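Beta-phosphoglucomutase (Bacteroides vulgatus, PDB 3DV9) probably interconverts beta-glucose 1-phosphate and glucose 6-phosphate, as a putative magnesium-dependent phosphoglucomutase of the haloacid dehalogenase (HAD) superfamily. Local coordinates at residues 42-47 with 98-103; 75-78 with 82-85; 121-126 with 239-244; 158-163 with 175-180; 169-174 with 185-190. All blocks are in the same frame, centred on the assembly; numbering follows the deposited sequence.

Interaction 1: residues 42-47 with 98-103; sequences AESWHK and TEEFNK
Lys47 and Glu100 meet where helix 38-51 runs beside the end of helix 87-101, and Glu100 touches both Ser44 and Lys47. Followed outward, Glu100 leaves the backbone with CG anti to its own N (chi1 -170°). CG passes Ser44, lying 3.9 Å from the OG of that serine. A bend at chi2 (61°) then turns the carboxylate toward the lysines, and CD comes against the methylene CE of Lys47 at 3.7 Å. OE2 receives a weak hydrogen bond from Lys47 NZ at 3.1 Å, part of a salt bridge, the extended lysine chain crossing the glutamate at about a right angle. In the modelled one of two Lys103 conformers, NZ lies 2.8 Å from Glu100 OE1, on the syn side but tilted from the carboxylate plane. The Lys47-Glu100 bridge joins two helices of the all-helical region that in HAD mutases of this kind forms the cap over the phosphate-binding core; Lys103, just past the helix end, gives the glutamate a second partner. The CA atoms of Ser44 and Phe101 are 5.6 Å apart, and Ser44 OG sits 3.4 Å from Phe101 CA. That hydroxyl is hydrogen-bonded to Asn40 O within its own helix, and Asn40 ND2 reaches across to the carbonyl O of Phe101.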
# COMPACT_ATOMS: atom_id res chain seq x y z
N ALA A 42 -1.19 10.64 9.40
CA ALA A 42 -2.55 11.18 9.67
C ALA A 42 -2.58 12.45 10.53
O ALA A 42 -3.29 13.43 10.19
CB ALA A 42 -3.45 10.07 10.30
N GLU A 43 -1.87 12.43 11.65
CA GLU A 43 -1.72 13.61 12.50
C GLU A 43 -1.06 14.79 11.77
O GLU A 43 -1.56 15.92 11.88
CB GLU A 43 -0.98 13.26 13.79
CG GLU A 43 -0.83 14.44 14.80
CD GLU A 43 -2.16 14.97 15.29
OE1 GLU A 43 -3.20 14.34 15.02
OE2 GLU A 43 -2.19 16.01 15.97
N SER A 44 0.02 14.53 11.03
CA SER A 44 0.71 15.57 10.24
C SER A 44 -0.18 16.18 9.19
O SER A 44 -0.22 17.40 9.01
CB SER A 44 1.98 15.03 9.58
OG SER A 44 2.88 14.58 10.56
N TRP A 45 -0.91 15.33 8.47
CA TRP A 45 -1.82 15.85 7.45
C TRP A 45 -2.89 16.70 8.14
O TRP A 45 -3.20 17.80 7.67
CB TRP A 45 -2.51 14.74 6.68
CG TRP A 45 -1.80 14.35 5.45
CD1 TRP A 45 -1.15 13.15 5.22
CD2 TRP A 45 -1.64 15.13 4.27
NE1 TRP A 45 -0.62 13.14 3.96
CE2 TRP A 45 -0.90 14.34 3.35
CE3 TRP A 45 -2.05 16.41 3.88
CZ2 TRP A 45 -0.56 14.81 2.07
CZ3 TRP A 45 -1.74 16.87 2.61
CH2 TRP A 45 -0.98 16.07 1.72
N HIS A 46 -3.46 16.17 9.22
CA HIS A 46 -4.56 16.86 9.91
C HIS A 46 -4.12 18.26 10.38
O HIS A 46 -4.81 19.28 10.16
CB HIS A 46 -5.04 16.05 11.11
CG HIS A 46 -5.92 16.85 12.01
ND1 HIS A 46 -7.17 17.28 11.63
CD2 HIS A 46 -5.71 17.33 13.25
CE1 HIS A 46 -7.70 17.99 12.61
NE2 HIS A 46 -6.82 18.05 13.60
N LYS A 47 -2.97 18.29 11.04
CA LYS A 47 -2.43 19.51 11.64
C LYS A 47 -2.00 20.54 10.59
O LYS A 47 -2.28 21.73 10.76
CB LYS A 47 -1.25 19.13 12.55
CG LYS A 47 -0.56 20.30 13.25
CD LYS A 47 0.56 19.75 14.12
CE LYS A 47 1.46 20.85 14.62
NZ LYS A 47 2.17 20.37 15.83
N THR A 98 5.63 17.46 5.07
CA THR A 98 6.90 16.73 5.09
C THR A 98 7.71 17.10 6.35
O THR A 98 8.15 16.20 7.09
CB THR A 98 7.74 17.04 3.79
OG1 THR A 98 7.02 16.58 2.65
CG2 THR A 98 9.09 16.36 3.82
N GLU A 99 7.87 18.41 6.58
CA GLU A 99 8.60 18.94 7.73
C GLU A 99 7.96 18.51 9.04
O GLU A 99 8.65 18.20 10.00
CB GLU A 99 8.68 20.47 7.66
CG GLU A 99 9.50 21.14 8.78
CD GLU A 99 9.89 22.59 8.51
OE1 GLU A 99 9.78 23.07 7.35
OE2 GLU A 99 10.34 23.28 9.46
N GLU A 100 6.63 18.51 9.07
CA GLU A 100 5.89 18.14 10.28
C GLU A 100 6.07 16.65 10.62
O GLU A 100 6.29 16.30 11.78
CB GLU A 100 4.40 18.48 10.14
CG GLU A 100 3.61 18.34 11.43
CD GLU A 100 4.09 19.24 12.55
OE1 GLU A 100 4.71 20.29 12.27
OE2 GLU A 100 3.84 18.90 13.73
N PHE A 101 5.94 15.80 9.61
CA PHE A 101 6.18 14.36 9.78
C PHE A 101 7.58 14.13 10.36
O PHE A 101 7.75 13.33 11.29
CB PHE A 101 6.07 13.63 8.44
CG PHE A 101 6.21 12.11 8.55
CD1 PHE A 101 5.08 11.31 8.60
CD2 PHE A 101 7.47 11.49 8.58
CE1 PHE A 101 5.19 9.92 8.70
CE2 PHE A 101 7.58 10.10 8.69
CZ PHE A 101 6.43 9.31 8.74
N ASN A 102 8.56 14.82 9.80
CA ASN A 102 9.97 14.65 10.20
C ASN A 102 10.30 15.12 11.62
O ASN A 102 11.45 14.97 12.07
CB ASN A 102 10.92 15.26 9.16
CG ASN A 102 10.92 14.46 7.86
OD1 ASN A 102 10.70 13.25 7.86
ND2 ASN A 102 11.14 15.15 6.75
N LYS A 103 9.29 15.66 12.32
CA LYS A 103 9.50 15.97 13.72
C LYS A 103 9.57 14.66 14.48
O LYS A 103 10.09 14.59 15.59
CB LYS A 103 8.44 16.94 14.27
CG LYS A 103 8.74 18.38 13.89
CD LYS A 103 7.55 19.33 14.04
CE LYS A 103 7.88 20.64 13.28
NZ LYS A 103 6.81 21.67 13.43

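Interaction 2: residues 75-78 with 82-85; sequences IVSR and GHDA
The guanidinium of Arg78 and the carboxylate of Asp84 are the flat groups that meet here, with their planes 73° apart. Asp84 OD1 lies at the edge of the guanidinium, close to its plane, 2.7 Å from Arg78 NH1 in a salt bridge with an N-H...O angle of 156°. At the aspartate, the nitrogen is met on the syn side but 29° out of the carboxylate plane. Ile75 N, one turn back in the helix, lies on one face of the guanidinium, offset toward the rim. A bend of the arginine at chi3 folds it back this way, and the two side chains extend alongside each other in the same direction. The imidazole of His83 is held by its edge: ND1 donates in the ring plane to Asp84 O at 2.7 Å, although it approaches that oxygen from above the carbonyl plane.

Ser77 supplies the more buried link. Its OG, placed anti to the backbone N, donates to His83 O at 2.7 Å, and Arg81 NH2 is a second partner of the same hydroxyl. Gly82, with positive phi, is the first residue to depart from helical geometry, and its N makes a weak bond to Ser77 O at 3.4 Å. The chain thus doubles back on the last turns of helix 69-81 before entering helix 87-101. Asn74 OD1 accepts from Ala85 N, and Ala85 packs on Ile73; these contacts hold the connecting loop against helix 69-81, at the surface of the helical region.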
# COMPACT_ATOMS: atom_id res chain seq x y z
N ILE A 75 -9.41 17.56 -3.15
CA ILE A 75 -10.70 17.07 -2.64
C ILE A 75 -11.22 18.01 -1.57
O ILE A 75 -12.36 18.48 -1.64
CB ILE A 75 -10.60 15.61 -2.07
CG1 ILE A 75 -10.45 14.61 -3.22
CG2 ILE A 75 -11.82 15.27 -1.18
CD1 ILE A 75 -9.84 13.28 -2.78
N VAL A 76 -10.38 18.31 -0.59
CA VAL A 76 -10.79 19.15 0.52
C VAL A 76 -11.04 20.59 0.05
O VAL A 76 -11.98 21.25 0.51
CB VAL A 76 -9.76 19.14 1.67
CG1 VAL A 76 -10.22 20.02 2.82
CG2 VAL A 76 -9.50 17.70 2.13
N SER A 77 -10.19 21.09 -0.85
CA SER A 77 -10.35 22.46 -1.37
C SER A 77 -11.67 22.64 -2.13
O SER A 77 -12.40 23.63 -1.92
CB SER A 77 -9.17 22.84 -2.25
OG SER A 77 -9.31 24.18 -2.71
N ARG A 78 -11.96 21.69 -3.02
CA ARG A 78 -13.17 21.76 -3.84
C ARG A 78 -14.39 21.85 -2.96
O ARG A 78 -15.28 22.66 -3.20
CB ARG A 78 -13.29 20.57 -4.78
CG ARG A 78 -12.45 20.68 -6.03
CD ARG A 78 -12.87 19.64 -7.09
NE ARG A 78 -12.67 18.26 -6.65
CZ ARG A 78 -11.52 17.60 -6.71
NH1 ARG A 78 -10.43 18.20 -7.20
NH2 ARG A 78 -11.45 16.34 -6.29
N GLY A 82 -14.94 25.30 -3.33
CA GLY A 82 -15.57 25.11 -4.64
C GLY A 82 -14.64 25.14 -5.84
O GLY A 82 -15.10 25.23 -6.99
N HIS A 83 -13.33 25.10 -5.58
CA HIS A 83 -12.30 25.07 -6.62
C HIS A 83 -11.07 24.30 -6.15
O HIS A 83 -10.84 24.16 -4.94
CB HIS A 83 -11.89 26.49 -7.09
CG HIS A 83 -11.32 27.36 -6.02
ND1 HIS A 83 -10.03 27.23 -5.55
CD2 HIS A 83 -11.86 28.41 -5.34
CE1 HIS A 83 -9.81 28.14 -4.61
NE2 HIS A 83 -10.90 28.87 -4.47
N ASP A 84 -10.28 23.80 -7.10
CA ASP A 84 -8.98 23.21 -6.78
C ASP A 84 -8.03 24.23 -6.18
O ASP A 84 -8.20 25.45 -6.37
CB ASP A 84 -8.34 22.60 -8.04
CG ASP A 84 -9.08 21.39 -8.55
OD1 ASP A 84 -9.88 20.83 -7.78
OD2 ASP A 84 -8.87 21.00 -9.72
N ALA A 85 -7.04 23.72 -5.43
CA ALA A 85 -5.91 24.52 -4.94
C ALA A 85 -4.96 24.85 -6.08
O ALA A 85 -4.93 24.17 -7.11
CB ALA A 85 -5.16 23.76 -3.82

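Interaction 3: residues 121-126 with 239-244; sequences KSEGLT and TLQSAL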
# COMPACT_ATOMS: atom_id res chain seq x y z
N LYS A 121 11.95 -13.79 0.49
CA LYS A 121 13.29 -13.74 -0.13
C LYS A 121 13.94 -15.14 -0.18
O LYS A 121 14.50 -15.53 -1.21
CB LYS A 121 14.16 -12.66 0.56
CG LYS A 121 15.40 -12.16 -0.18
CD LYS A 121 15.02 -11.04 -1.19
CE LYS A 121 16.21 -10.78 -2.10
NZ LYS A 121 16.30 -9.34 -2.48
N SER A 122 13.82 -15.92 0.90
CA SER A 122 14.38 -17.27 0.99
C SER A 122 13.80 -18.21 -0.08
O SER A 122 14.49 -19.13 -0.58
CB SER A 122 14.08 -17.86 2.38
OG SER A 122 14.72 -19.12 2.52
N GLU A 123 12.53 -17.99 -0.41
CA GLU A 123 11.81 -18.84 -1.34
C GLU A 123 12.15 -18.50 -2.78
O GLU A 123 11.64 -19.14 -3.71
CB GLU A 123 10.30 -18.71 -1.12
CG GLU A 123 9.81 -19.42 0.12
CD GLU A 123 9.93 -20.94 0.02
OE1 GLU A 123 9.67 -21.50 -1.06
OE2 GLU A 123 10.30 -21.57 1.03
N GLY A 124 13.01 -17.49 -2.99
CA GLY A 124 13.39 -17.12 -4.34
C GLY A 124 12.45 -16.15 -4.99
O GLY A 124 12.55 -15.90 -6.20
N LEU A 125 11.49 -15.64 -4.21
CA LEU A 125 10.54 -14.63 -4.68
C LEU A 125 11.12 -13.21 -4.62
O LEU A 125 12.03 -12.92 -3.83
CB LEU A 125 9.23 -14.70 -3.88
CG LEU A 125 8.50 -16.07 -3.87
CD1 LEU A 125 7.37 -16.12 -2.86
CD2 LEU A 125 7.97 -16.38 -5.25
N THR A 126 10.55 -12.31 -5.43
CA THR A 126 11.02 -10.94 -5.51
C THR A 126 10.13 -9.98 -4.74
O THR A 126 9.00 -9.72 -5.18
CB THR A 126 11.06 -10.49 -6.97
OG1 THR A 126 11.95 -11.37 -7.68
CG2 THR A 126 11.50 -9.00 -7.08
N THR A 239 1.15 -21.46 4.56
CA THR A 239 -0.13 -22.06 4.09
C THR A 239 -0.61 -21.36 2.83
O THR A 239 -1.14 -21.99 1.91
CB THR A 239 -1.19 -21.96 5.20
OG1 THR A 239 -0.70 -22.68 6.34
CG2 THR A 239 -2.58 -22.55 4.76
N LEU A 240 -0.41 -20.05 2.78
CA LEU A 240 -0.89 -19.31 1.63
C LEU A 240 -0.03 -19.65 0.41
O LEU A 240 -0.57 -19.94 -0.67
CB LEU A 240 -0.84 -17.80 1.95
CG LEU A 240 -1.20 -16.91 0.76
CD1 LEU A 240 -2.63 -17.15 0.28
CD2 LEU A 240 -0.98 -15.44 1.14
N GLN A 241 1.30 -19.59 0.57
CA GLN A 241 2.19 -19.94 -0.56
C GLN A 241 1.89 -21.36 -1.09
O GLN A 241 1.85 -21.59 -2.32
CB GLN A 241 3.67 -19.78 -0.19
CG GLN A 241 4.59 -19.82 -1.41
CD GLN A 241 6.06 -19.90 -1.02
OE1 GLN A 241 6.39 -19.95 0.17
NE2 GLN A 241 6.96 -19.94 -2.02
N SER A 242 1.67 -22.29 -0.17
CA SER A 242 1.27 -23.66 -0.53
C SER A 242 -0.04 -23.71 -1.34
O SER A 242 -0.12 -24.42 -2.36
CB SER A 242 1.17 -24.55 0.71
OG SER A 242 0.85 -25.89 0.35
N ALA A 243 -1.05 -22.94 -0.90
CA ALA A 243 -2.37 -22.86 -1.56
C ALA A 243 -2.24 -22.33 -2.98
O ALA A 243 -2.99 -22.71 -3.87
CB ALA A 243 -3.32 -21.95 -0.76
N LEU A 244 -1.28 -21.44 -3.16
CA LEU A 244 -1.02 -20.76 -4.43
C LEU A 244 -0.28 -21.63 -5.44
O LEU A 244 -0.31 -21.35 -6.65
CB LEU A 244 -0.22 -19.48 -4.15
CG LEU A 244 -1.02 -18.30 -3.58
CD1 LEU A 244 -0.09 -17.24 -2.93
CD2 LEU A 244 -1.92 -17.67 -4.68
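Two contrasting chain shapes bring Glu123 and Gln241 together. Gln241 stands almost straight out from helix 230-244, with CG anti to the backbone N (chi1 -167°) and the chain extended beyond it, which carries the amide across a gap of 9.7 Å between the CA atoms of Glu123 and Gln241. Glu123 instead folds, its bend at chi2 (-67°) laying CG and the carboxylate against that amide.

In the modelled one of two Glu123 conformers, Gln241 NE2 donates to Glu123 OE1 at 3.3 Å, with an N-H...O angle of 144°. Carboxylate and amide planes are nearly perpendicular; the nitrogen reaches the oxygen from above the carboxylate plane, and the oxygen is tilted from the amide plane as well. Along the way the amide rests on aliphatic carbon, with Gln241 OE1 3.5 Å from Glu123 CG. Leu125 points in against Gln241 from the opposite direction, its CD1 methyl 3.9 Å from Gln241 NE2. Trp237, on the same helix as Gln241, also touches Leu125 and offers its NE1 to Gln241 OE1 in a weak hydrogen bond.

In segment 121-126 the backbone has just turned. Gly124, at positive phi, closes helix 113-122 in a Schellman motif, and its N bonds to Lys121 O at 3.0 Å. The turn sets Glu123 and Leu125 toward the C-terminal helix just before strand 126-130.

Chemically, a buried amide is paired with a probably charged carboxylate from an exposed residue. Length and tilt suggest a weak directional contribution, and the alternate Glu123 conformer makes it doubtful that the bond is always formed.

Interaction 4: residues 158-163 with 175-180; sequences AFDVKY and LKKGGF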
# COMPACT_ATOMS: atom_id res chain seq x y z
N ALA A 158 6.21 7.73 -5.26
CA ALA A 158 5.48 8.87 -5.76
C ALA A 158 6.13 9.47 -7.01
O ALA A 158 5.43 9.92 -7.91
CB ALA A 158 5.29 9.92 -4.67
N PHE A 159 7.46 9.44 -7.09
CA PHE A 159 8.14 10.05 -8.25
C PHE A 159 8.35 9.12 -9.45
O PHE A 159 8.87 9.54 -10.48
CB PHE A 159 9.41 10.85 -7.85
CG PHE A 159 10.69 10.03 -7.76
CD1 PHE A 159 11.59 10.26 -6.71
CD2 PHE A 159 11.04 9.09 -8.74
CE1 PHE A 159 12.79 9.55 -6.62
CE2 PHE A 159 12.23 8.37 -8.66
CZ PHE A 159 13.11 8.60 -7.60
N ASP A 160 7.95 7.86 -9.31
CA ASP A 160 8.05 6.89 -10.40
C ASP A 160 6.85 7.02 -11.35
O ASP A 160 6.94 6.61 -12.51
CB ASP A 160 8.06 5.47 -9.85
CG ASP A 160 9.40 5.07 -9.25
OD1 ASP A 160 9.79 5.62 -8.20
OD2 ASP A 160 10.02 4.16 -9.83
N VAL A 161 5.75 7.57 -10.84
CA VAL A 161 4.46 7.53 -11.55
C VAL A 161 3.65 8.84 -11.49
O VAL A 161 3.77 9.61 -10.53
CB VAL A 161 3.54 6.34 -11.08
CG1 VAL A 161 4.21 4.97 -11.36
CG2 VAL A 161 3.11 6.49 -9.62
N LYS A 162 2.84 9.07 -12.51
CA LYS A 162 2.03 10.30 -12.60
C LYS A 162 0.81 10.21 -11.69
O LYS A 162 0.57 11.11 -10.88
CB LYS A 162 1.62 10.57 -14.05
CG LYS A 162 2.71 10.25 -15.06
CD LYS A 162 2.67 11.13 -16.29
CE LYS A 162 3.99 11.05 -17.04
NZ LYS A 162 4.01 11.94 -18.22
N TYR A 163 0.09 9.09 -11.77
CA TYR A 163 -1.16 8.92 -11.03
C TYR A 163 -0.95 7.92 -9.91
O TYR A 163 -0.32 6.88 -10.13
CB TYR A 163 -2.28 8.46 -11.99
CG TYR A 163 -2.56 9.41 -13.14
CD1 TYR A 163 -3.38 10.53 -12.95
CD2 TYR A 163 -2.01 9.20 -14.41
CE1 TYR A 163 -3.64 11.42 -14.01
CE2 TYR A 163 -2.27 10.08 -15.46
CZ TYR A 163 -3.09 11.19 -15.26
OH TYR A 163 -3.35 12.08 -16.31
N LEU A 175 4.68 -4.24 -11.84
CA LEU A 175 4.74 -5.44 -12.72
C LEU A 175 5.71 -5.20 -13.90
O LEU A 175 6.53 -6.07 -14.25
CB LEU A 175 3.36 -5.88 -13.21
CG LEU A 175 2.26 -6.21 -12.18
CD1 LEU A 175 0.96 -6.49 -12.95
CD2 LEU A 175 2.72 -7.46 -11.43
N LYS A 176 5.63 -4.00 -14.48
CA LYS A 176 6.48 -3.65 -15.61
C LYS A 176 7.95 -3.67 -15.23
O LYS A 176 8.77 -4.28 -15.93
CB LYS A 176 6.10 -2.28 -16.14
CG LYS A 176 6.76 -2.00 -17.50
CD LYS A 176 6.58 -0.57 -17.94
CE LYS A 176 7.43 -0.25 -19.15
NZ LYS A 176 6.98 -1.08 -20.28
N LYS A 177 8.27 -3.01 -14.10
CA LYS A 177 9.66 -2.90 -13.64
C LYS A 177 10.25 -4.28 -13.34
O LYS A 177 11.44 -4.56 -13.65
CB LYS A 177 9.77 -1.97 -12.41
CG LYS A 177 9.69 -0.49 -12.75
CD LYS A 177 9.91 0.35 -11.50
CE LYS A 177 10.49 1.72 -11.81
NZ LYS A 177 11.55 2.06 -10.80
N GLY A 178 9.41 -5.16 -12.78
CA GLY A 178 9.88 -6.46 -12.30
C GLY A 178 9.85 -7.52 -13.38
O GLY A 178 10.49 -8.57 -13.25
N GLY A 179 9.13 -7.21 -14.45
CA GLY A 179 8.95 -8.13 -15.58
C GLY A 179 7.96 -9.25 -15.26
O GLY A 179 8.12 -10.39 -15.76
N PHE A 180 6.96 -8.94 -14.43
CA PHE A 180 5.94 -9.93 -14.01
C PHE A 180 4.57 -9.76 -14.66
O PHE A 180 4.12 -8.64 -14.94
CB PHE A 180 5.80 -9.89 -12.48
CG PHE A 180 7.10 -10.05 -11.77
CD1 PHE A 180 7.81 -11.26 -11.89
CD2 PHE A 180 7.62 -9.02 -10.96
CE1 PHE A 180 9.04 -11.43 -11.25
CE2 PHE A 180 8.84 -9.18 -10.30
CZ PHE A 180 9.57 -10.39 -10.44
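A salt bridge between Asp160 and Lys177 joins the loop that follows strand 155-156 to the last turn of helix 169-178, both parts of the alpha/beta core typical of the HAD superfamily. Lys177 NZ donates to Asp160 OD2 at 2.8 Å, arriving nearly in line with the C-O bond of that oxygen. The lysine methylene CE follows close behind, 3.2 Å from the same OD2, and the two side chains cross at about a right angle.

The CA atoms of Asp160 and Lys177 are 10.4 Å apart, and the lysine chain bridges the larger share of it before turning its ammonium at chi4 (-138°). The ammonium also bonds Met155 O, so the helix is tied through one ammonium to both the edge strand of the parallel sheet and the loop after it. Asp160 OD1 in turn is held by Thr157 OG1, which gives each carboxylate oxygen a different partner and probably limits rotation of the group.

Just past Lys177 the helix ends in a Schellman motif, with Gly179 at positive phi as the C-prime residue and Phe180 N bonded to Leu175 O at 2.9 Å. Within that turn, Gly178 O lies over the centre of the Phe180 ring, 3.4 Å above its plane.

Interaction 5: residues 169-174 with 185-190; sequences EPYLMA and ALVIEN. With MG (magnesium ion), chain B.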
# COMPACT_ATOMS: atom_id res chain seq x y z
N GLU A 169 -2.00 2.48 -11.66
CA GLU A 169 -0.65 2.82 -12.18
C GLU A 169 0.55 2.36 -11.33
O GLU A 169 1.44 1.74 -11.88
CB GLU A 169 -0.54 4.32 -12.57
CG GLU A 169 0.79 4.71 -13.27
CD GLU A 169 0.94 4.06 -14.64
OE1 GLU A 169 -0.03 3.45 -15.15
OE2 GLU A 169 2.06 4.13 -15.20
N PRO A 170 0.57 2.65 -10.02
CA PRO A 170 1.72 2.22 -9.21
C PRO A 170 1.98 0.70 -9.31
O PRO A 170 3.16 0.24 -9.38
CB PRO A 170 1.31 2.63 -7.77
CG PRO A 170 0.33 3.68 -7.93
CD PRO A 170 -0.41 3.42 -9.21
N TYR A 171 0.92 -0.10 -9.22
CA TYR A 171 1.04 -1.56 -9.29
C TYR A 171 1.37 -2.04 -10.70
O TYR A 171 2.17 -2.94 -10.88
CB TYR A 171 -0.20 -2.25 -8.70
CG TYR A 171 -0.19 -2.09 -7.21
CD1 TYR A 171 0.82 -2.66 -6.44
CD2 TYR A 171 -1.16 -1.31 -6.56
CE1 TYR A 171 0.88 -2.46 -5.05
CE2 TYR A 171 -1.12 -1.14 -5.12
CZ TYR A 171 -0.09 -1.71 -4.42
OH TYR A 171 0.02 -1.56 -3.07
N LEU A 172 0.75 -1.44 -11.71
CA LEU A 172 1.11 -1.77 -13.09
C LEU A 172 2.59 -1.48 -13.35
O LEU A 172 3.28 -2.24 -14.09
CB LEU A 172 0.22 -0.98 -14.06
CG LEU A 172 -1.28 -1.34 -14.06
CD1 LEU A 172 -2.12 -0.31 -14.83
CD2 LEU A 172 -1.54 -2.78 -14.51
N MSE A 173 3.07 -0.37 -12.79
CA MSE A 173 4.49 0.04 -12.98
C MSE A 173 5.39 -0.98 -12.27
O MSE A 173 6.47 -1.34 -12.78
CB MSE A 173 4.76 1.44 -12.45
CG MSE A 173 6.24 1.90 -12.54
SE MSE A 173 6.79 2.00 -14.42
CE MSE A 173 5.81 3.67 -14.81
N ALA A 174 4.93 -1.43 -11.10
CA ALA A 174 5.65 -2.51 -10.38
C ALA A 174 5.78 -3.77 -11.26
O ALA A 174 6.86 -4.31 -11.36
CB ALA A 174 4.99 -2.86 -9.04
N ALA A 185 2.05 -12.29 -9.26
CA ALA A 185 2.26 -11.40 -8.12
C ALA A 185 1.10 -11.41 -7.11
O ALA A 185 -0.01 -11.87 -7.42
CB ALA A 185 2.54 -9.97 -8.61
N LEU A 186 1.42 -10.95 -5.89
CA LEU A 186 0.42 -10.62 -4.86
C LEU A 186 0.60 -9.14 -4.50
O LEU A 186 1.71 -8.63 -4.50
CB LEU A 186 0.68 -11.44 -3.58
CG LEU A 186 0.25 -12.89 -3.39
CD1 LEU A 186 0.55 -13.74 -4.56
CD2 LEU A 186 0.84 -13.46 -2.09
N VAL A 187 -0.49 -8.46 -4.18
CA VAL A 187 -0.42 -7.11 -3.62
C VAL A 187 -0.76 -7.22 -2.13
O VAL A 187 -1.73 -7.87 -1.77
CB VAL A 187 -1.40 -6.14 -4.32
CG1 VAL A 187 -1.58 -4.83 -3.51
CG2 VAL A 187 -0.93 -5.85 -5.77
N ILE A 188 0.08 -6.62 -1.30
CA ILE A 188 -0.18 -6.58 0.17
C ILE A 188 -0.48 -5.13 0.54
O ILE A 188 0.41 -4.28 0.53
CB ILE A 188 1.02 -7.11 0.97
CG1 ILE A 188 1.55 -8.43 0.39
CG2 ILE A 188 0.64 -7.24 2.47
CD1 ILE A 188 0.47 -9.54 0.36
N GLU A 189 -1.75 -4.88 0.89
CA GLU A 189 -2.26 -3.52 1.10
C GLU A 189 -2.99 -3.38 2.43
O GLU A 189 -3.57 -4.37 2.93
CB GLU A 189 -3.18 -3.14 -0.07
CG GLU A 189 -2.39 -2.38 -1.13
CD GLU A 189 -2.10 -0.89 -0.71
OE1 GLU A 189 -2.41 -0.47 0.45
OE2 GLU A 189 -1.54 -0.13 -1.55
N ASN A 190 -3.05 -2.15 2.96
CA ASN A 190 -3.77 -1.95 4.25
C ASN A 190 -4.85 -0.86 4.17
O ASN A 190 -5.51 -0.62 5.17
CB ASN A 190 -2.78 -1.56 5.36
CG ASN A 190 -2.18 -0.18 5.12
OD1 ASN A 190 -1.73 0.12 4.02
ND2 ASN A 190 -2.27 0.69 6.10
MG MG B . -0.69 2.01 3.27
O HOH W 1 -2.11 1.95 1.33
O HOH W 2 -0.17 3.60 2.00
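Helix 169-178 lies against strand 185-189, and the closest CA atoms, those of Tyr171 and Val187, are 8.1 Å apart. Along the strand, Val187 and Glu189 point their CB atoms toward the helix while Ile188 between them points away.

Tyr171 makes the contact. Val187 lies over one face of its ring: the CG1 methyl is 4.0 Å from the ring centroid, a CH-pi contact 29° off the normal, and CG2 covers the rim near Tyr171 CD1. At the ring edge the phenol OH donates to Glu189 OE2 at 2.6 Å, on the anti side of the carboxylate but tilted from its plane, with ring and carboxylate planes 77° apart. Lys165 forms a salt bridge with the same OE2.

The other oxygen faces the metal site. Glu189 OE1 uses its anti lone pair to accept from Asn190 N at 3.1 Å, and it receives a bond from water 1 at 2.6 Å. That water is a ligand of the magnesium ion, so Glu189 belongs to the second shell. Asn190 OD1 binds the magnesium directly at 2.3 Å, together with the side chains of Asp29 and Glu65, the carbonyl O of Asp31 and two waters. Asp29 and Asp31 fit the DxD pattern of HAD cores.

In the core sheet, strand 185-189 is flanked by strands 25-29 and 204-208. Helix 169-178 packs on one face of the sheet, with Tyr171 touching Val130 of strand 126-130 and Ala174 reaching Leu27.

In the fold
Interactions 4 and 5 share helix 169-178, with centres about 9 Å apart, and their segments alternate along the chain. Both lie inside the long loop closed by interaction 3, which joins the turn between helix 113-122 and strand 126-130 to helix 230-244. Interaction 3 touches interaction 5 where Leu240 and Leu244 pack on Leu186, and interaction 4 where Thr126 meets Phe180. Interactions 1 and 2 come earlier in the chain, the second nested within the first, in the helical region; their centres are about 20 Å apart. Interactions 2 and 3, about 44 Å apart between centres, mark opposite sides of the molecule. The magnesium site at interaction 5 lies between, consistent with a catalytic centre between core and cap.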